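HpcH/HpaI aldolase/citrate lyase family protein (PDB 4MF4) belongs to the HpcH/HpaI aldolase/citrate lyase family and folds as a closed barrel of eight parallel strands, six copies of the chain making up the assembly. Local coordinates at residues T122-V136 / D150-I162. Sequence-based numbering, arbitrary orientation.
Sequences TRFPSPESPDGLRGV and DYLQTANAQVAVI
Asn156 ND2 is gripped twice, giving one hydrogen to Phe124 O (3.0 Å) and the other to the carboxylate of Glu128. Both acceptors lie in the plane of the amide, yet Glu128 OE2 is itself met from above its carboxylate plane. Asn156 OD1 takes the Phe124 N-H on a lone pair (2.8 Å), so the buried amide pairs with both backbone polar atoms of Phe124 much as a strand neighbour would, which fixes its rotation. A water donates to Asn156 OD1 and to Thr122 O while accepting from Arg134 NH1, linking three groups.

The Phe124 ring is sandwiched: Leu152 CD2 makes a CH-pi contact over one face, 3.8 Å from the centroid, and Arg134 CD lies over the opposite face. Tyr151 CE2 touches Phe124 CZ at the ring edge (3.8 Å). Leu200 of a second subunit packs on both Phe124 and Leu152. With its chain extended from CG to NE, Arg134 passes over Phe124 to the phenol; its NH2 donates to Tyr151 OH at 2.7 Å, and its NH1 adds a weak bond. Arg123 bends at chi2 (-50°), which sets Asn156 O over one face of the guanidinium, toward its rim, and lets NH1 donate to Thr122 OG1. Thr122 CB rests against Val159 CG1 (3.8 Å), and its OG1 meets Val161 CG2.

The contact thus ties the loop after helix 112-121 to the short helix 151-154 and the run into strand 160-165 of the TIM barrel, where Val161 also packs on Phe106 of the adjacent strand 103-106.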
loop_
_atom_site.group_PDB
_atom_site.type_symbol
_atom_site.label_atom_id
_atom_site.label_comp_id
_atom_site.label_asym_id
_atom_site.label_seq_id
_atom_site.Cartn_x
_atom_site.Cartn_y
_atom_site.Cartn_z
ATOM N N THR A 122 -9.392 -16.774 22.695
ATOM C CA THR A 122 -7.918 -16.819 22.669
ATOM C C THR A 122 -7.254 -18.156 22.977
ATOM O O THR A 122 -6.012 -18.250 22.904
ATOM C CB THR A 122 -7.284 -15.761 23.617
ATOM O OG1 THR A 122 -7.382 -16.185 24.989
ATOM C CG2 THR A 122 -7.921 -14.426 23.412
ATOM N N ARG A 123 -8.063 -19.192 23.252
ATOM C CA ARG A 123 -7.548 -20.486 23.689
ATOM C C ARG A 123 -7.839 -21.608 22.670
ATOM O O ARG A 123 -8.947 -21.771 22.226
ATOM C CB ARG A 123 -8.159 -20.891 25.033
ATOM C CG ARG A 123 -7.810 -19.989 26.234
ATOM C CD ARG A 123 -6.318 -19.744 26.345
ATOM N NE ARG A 123 -5.870 -19.300 27.660
ATOM C CZ ARG A 123 -5.655 -18.036 28.031
ATOM N NH1 ARG A 123 -5.872 -17.006 27.223
ATOM N NH2 ARG A 123 -5.203 -17.793 29.258
ATOM N N PHE A 124 -6.801 -22.347 22.304
ATOM C CA PHE A 124 -6.965 -23.640 21.681
ATOM C C PHE A 124 -7.683 -24.612 22.628
ATOM O O PHE A 124 -7.365 -24.658 23.815
ATOM C CB PHE A 124 -5.609 -24.210 21.357
ATOM C CG PHE A 124 -4.889 -23.491 20.250
ATOM C CD1 PHE A 124 -5.535 -23.174 19.083
ATOM C CD2 PHE A 124 -3.537 -23.187 20.382
ATOM C CE1 PHE A 124 -4.848 -22.550 18.050
ATOM C CE2 PHE A 124 -2.851 -22.571 19.373
ATOM C CZ PHE A 124 -3.506 -22.231 18.205
ATOM N N PRO A 125 -8.640 -25.397 22.111
ATOM C CA PRO A 125 -9.263 -26.386 23.009
ATOM C C PRO A 125 -8.219 -27.351 23.617
ATOM O O PRO A 125 -7.411 -27.931 22.902
ATOM C CB PRO A 125 -10.256 -27.131 22.112
ATOM C CG PRO A 125 -10.251 -26.464 20.795
ATOM C CD PRO A 125 -9.122 -25.484 20.726
ATOM N N SER A 126 -8.233 -27.503 24.927
ATOM C CA SER A 126 -7.218 -28.274 25.610
ATOM C C SER A 126 -7.716 -28.655 27.004
ATOM O O SER A 126 -8.772 -28.178 27.441
ATOM C CB SER A 126 -6.010 -27.382 25.719
ATOM O OG SER A 126 -6.362 -26.223 26.453
ATOM N N PRO A 127 -6.962 -29.489 27.728
ATOM C CA PRO A 127 -7.443 -29.867 29.071
ATOM C C PRO A 127 -7.703 -28.692 30.022
ATOM O O PRO A 127 -8.617 -28.737 30.822
ATOM C CB PRO A 127 -6.309 -30.741 29.612
ATOM C CG PRO A 127 -5.682 -31.355 28.394
ATOM C CD PRO A 127 -5.844 -30.345 27.274
ATOM N N GLU A 128 -6.884 -27.659 29.938
ATOM C CA GLU A 128 -7.028 -26.508 30.797
ATOM C C GLU A 128 -8.108 -25.559 30.244
ATOM O O GLU A 128 -8.731 -24.820 31.001
ATOM C CB GLU A 128 -5.678 -25.808 31.011
ATOM C CG GLU A 128 -5.240 -24.819 29.928
ATOM C CD GLU A 128 -4.617 -25.466 28.692
ATOM O OE1 GLU A 128 -4.563 -26.737 28.608
ATOM O OE2 GLU A 128 -4.179 -24.677 27.803
ATOM N N SER A 129 -8.337 -25.585 28.938
ATOM C CA SER A 129 -9.389 -24.768 28.329
ATOM C C SER A 129 -10.215 -25.609 27.396
ATOM O O SER A 129 -10.147 -25.434 26.175
ATOM C CB SER A 129 -8.772 -23.585 27.561
ATOM O OG SER A 129 -7.983 -22.768 28.406
ATOM N N PRO A 130 -11.001 -26.564 27.945
ATOM C CA PRO A 130 -11.730 -27.472 27.075
ATOM C C PRO A 130 -12.762 -26.782 26.166
ATOM O O PRO A 130 -13.107 -27.310 25.119
ATOM C CB PRO A 130 -12.433 -28.410 28.078
ATOM C CG PRO A 130 -12.587 -27.568 29.305
ATOM C CD PRO A 130 -11.280 -26.838 29.367
ATOM N N ASP A 131 -13.260 -25.622 26.583
ATOM C CA ASP A 131 -14.173 -24.872 25.744
ATOM C C ASP A 131 -13.467 -23.845 24.820
ATOM O O ASP A 131 -14.100 -22.912 24.363
ATOM C CB ASP A 131 -15.232 -24.177 26.595
ATOM C CG ASP A 131 -14.650 -23.141 27.542
ATOM O OD1 ASP A 131 -13.421 -22.987 27.652
ATOM O OD2 ASP A 131 -15.450 -22.473 28.206
ATOM N N GLY A 132 -12.192 -24.038 24.536
ATOM C CA GLY A 132 -11.437 -23.064 23.714
ATOM C C GLY A 132 -12.036 -22.929 22.345
ATOM O O GLY A 132 -12.482 -23.926 21.775
ATOM N N LEU A 133 -12.034 -21.709 21.812
ATOM C CA LEU A 133 -12.593 -21.457 20.499
ATOM C C LEU A 133 -11.561 -20.992 19.467
ATOM O O LEU A 133 -11.921 -20.701 18.328
ATOM C CB LEU A 133 -13.713 -20.438 20.597
ATOM C CG LEU A 133 -15.008 -20.879 21.263
ATOM C CD1 LEU A 133 -15.990 -19.740 21.214
ATOM C CD2 LEU A 133 -15.618 -22.107 20.590
ATOM N N ARG A 134 -10.285 -20.970 19.838
ATOM C CA ARG A 134 -9.261 -20.578 18.882
ATOM C C ARG A 134 -9.041 -21.625 17.750
ATOM O O ARG A 134 -8.777 -22.792 17.998
ATOM C CB ARG A 134 -7.936 -20.276 19.570
ATOM C CG ARG A 134 -6.953 -19.596 18.629
ATOM C CD ARG A 134 -5.608 -19.320 19.258
ATOM N NE ARG A 134 -4.736 -18.828 18.186
ATOM C CZ ARG A 134 -3.450 -18.532 18.302
ATOM N NH1 ARG A 134 -2.836 -18.575 19.487
ATOM N NH2 ARG A 134 -2.804 -18.108 17.205
ATOM N N GLY A 135 -9.103 -21.142 16.509
ATOM C CA GLY A 135 -8.933 -21.965 15.302
ATOM C C GLY A 135 -7.483 -22.256 15.028
ATOM O O GLY A 135 -6.619 -21.402 15.232
ATOM N N VAL A 136 -7.222 -23.482 14.575
ATOM C CA VAL A 136 -5.896 -24.016 14.410
ATOM C C VAL A 136 -5.394 -23.763 12.980
ATOM O O VAL A 136 -6.032 -24.160 12.008
ATOM C CB VAL A 136 -5.931 -25.545 14.687
ATOM C CG1 VAL A 136 -4.586 -26.169 14.453
ATOM C CG2 VAL A 136 -6.423 -25.825 16.112
ATOM N N ASP A 150 5.749 -27.266 17.886
ATOM C CA ASP A 150 4.923 -27.432 19.097
ATOM C C ASP A 150 4.139 -26.131 19.463
ATOM O O ASP A 150 3.882 -25.885 20.650
ATOM C CB ASP A 150 5.850 -27.753 20.275
ATOM C CG ASP A 150 6.843 -26.655 20.493
ATOM O OD1 ASP A 150 7.020 -25.898 19.505
ATOM O OD2 ASP A 150 7.407 -26.506 21.600
ATOM N N TYR A 151 3.816 -25.299 18.463
ATOM C CA TYR A 151 3.044 -24.058 18.670
ATOM C C TYR A 151 1.733 -24.382 19.375
ATOM O O TYR A 151 1.380 -23.758 20.355
ATOM C CB TYR A 151 2.725 -23.368 17.333
ATOM C CG TYR A 151 1.891 -22.121 17.510
ATOM C CD1 TYR A 151 2.377 -21.068 18.255
ATOM C CD2 TYR A 151 0.628 -21.992 16.939
ATOM C CE1 TYR A 151 1.636 -19.917 18.464
ATOM C CE2 TYR A 151 -0.130 -20.827 17.132
ATOM C CZ TYR A 151 0.386 -19.788 17.904
ATOM O OH TYR A 151 -0.332 -18.600 18.150
ATOM N N LEU A 152 1.033 -25.398 18.887
ATOM C CA LEU A 152 -0.248 -25.798 19.485
ATOM C C LEU A 152 -0.195 -26.129 21.000
ATOM O O LEU A 152 -1.090 -25.716 21.738
ATOM C CB LEU A 152 -0.866 -26.943 18.691
ATOM C CG LEU A 152 -1.199 -26.542 17.261
ATOM C CD1 LEU A 152 -1.819 -27.687 16.470
ATOM C CD2 LEU A 152 -2.110 -25.344 17.269
ATOM N N GLN A 153 0.863 -26.820 21.447
ATOM C CA GLN A 153 0.992 -27.266 22.829
ATOM C C GLN A 153 1.465 -26.168 23.769
ATOM O O GLN A 153 1.366 -26.312 24.971
ATOM C CB GLN A 153 1.974 -28.442 22.921
ATOM N N THR A 154 2.027 -25.082 23.227
ATOM C CA THR A 154 2.684 -24.089 24.049
ATOM C C THR A 154 2.048 -22.663 23.935
ATOM O O THR A 154 2.364 -21.777 24.750
ATOM C CB THR A 154 4.181 -24.076 23.669
ATOM O OG1 THR A 154 4.287 -23.880 22.260
ATOM C CG2 THR A 154 4.844 -25.452 23.973
ATOM N N ALA A 155 1.143 -22.462 22.978
ATOM C CA ALA A 155 0.585 -21.133 22.730
ATOM C C ALA A 155 -0.314 -20.638 23.835
ATOM O O ALA A 155 -0.239 -19.451 24.184
ATOM C CB ALA A 155 -0.168 -21.070 21.399
ATOM N N ASN A 156 -1.190 -21.493 24.367
ATOM C CA ASN A 156 -2.194 -21.013 25.335
ATOM C C ASN A 156 -1.553 -20.339 26.533
ATOM O O ASN A 156 -2.037 -19.303 27.000
ATOM C CB ASN A 156 -3.150 -22.125 25.827
ATOM C CG ASN A 156 -4.221 -22.511 24.811
ATOM O OD1 ASN A 156 -4.357 -21.949 23.688
ATOM N ND2 ASN A 156 -5.006 -23.500 25.204
ATOM N N ALA A 157 -0.460 -20.926 27.032
ATOM C CA ALA A 157 0.214 -20.437 28.247
ATOM C C ALA A 157 0.798 -19.027 28.111
ATOM O O ALA A 157 1.010 -18.365 29.108
ATOM C CB ALA A 157 1.346 -21.421 28.653
ATOM N N GLN A 158 1.039 -18.570 26.877
ATOM C CA GLN A 158 1.674 -17.283 26.654
ATOM C C GLN A 158 0.715 -16.190 26.199
ATOM O O GLN A 158 1.150 -15.071 25.993
ATOM C CB GLN A 158 2.842 -17.395 25.670
ATOM C CG GLN A 158 3.952 -18.365 26.080
ATOM C CD GLN A 158 4.354 -18.216 27.525
ATOM O OE1 GLN A 158 4.463 -17.110 28.039
ATOM N NE2 GLN A 158 4.534 -19.335 28.196
ATOM N N VAL A 159 -0.570 -16.505 26.056
ATOM C CA VAL A 159 -1.547 -15.478 25.658
ATOM C C VAL A 159 -2.135 -14.793 26.882
ATOM O O VAL A 159 -2.630 -15.455 27.805
ATOM C CB VAL A 159 -2.690 -16.066 24.818
ATOM C CG1 VAL A 159 -3.694 -14.983 24.467
ATOM C CG2 VAL A 159 -2.155 -16.664 23.541
ATOM N N ALA A 160 -2.049 -13.468 26.913
ATOM C CA ALA A 160 -2.640 -12.668 27.971
ATOM C C ALA A 160 -3.852 -11.870 27.514
ATOM O O ALA A 160 -3.895 -11.384 26.395
ATOM C CB ALA A 160 -1.598 -11.742 28.554
ATOM N N VAL A 161 -4.849 -11.772 28.393
ATOM C CA VAL A 161 -6.097 -11.097 28.087
ATOM C C VAL A 161 -6.287 -9.919 29.054
ATOM O O VAL A 161 -6.261 -10.069 30.275
ATOM C CB VAL A 161 -7.294 -12.051 28.157
ATOM C CG1 VAL A 161 -8.627 -11.311 28.018
ATOM C CG2 VAL A 161 -7.169 -13.173 27.133
ATOM N N ILE A 162 -6.484 -8.753 28.465
ATOM C CA ILE A 162 -6.815 -7.507 29.159
ATOM C C ILE A 162 -8.248 -7.112 28.760
ATOM O O ILE A 162 -8.577 -6.997 27.547
ATOM C CB ILE A 162 -5.881 -6.350 28.753
ATOM C CG1 ILE A 162 -4.417 -6.739 28.933
ATOM C CG2 ILE A 162 -6.204 -5.106 29.581
ATOM C CD1 ILE A 162 -3.406 -5.737 28.408
HETATM O O HOH W 1 -3.691 -19.593 22.138
#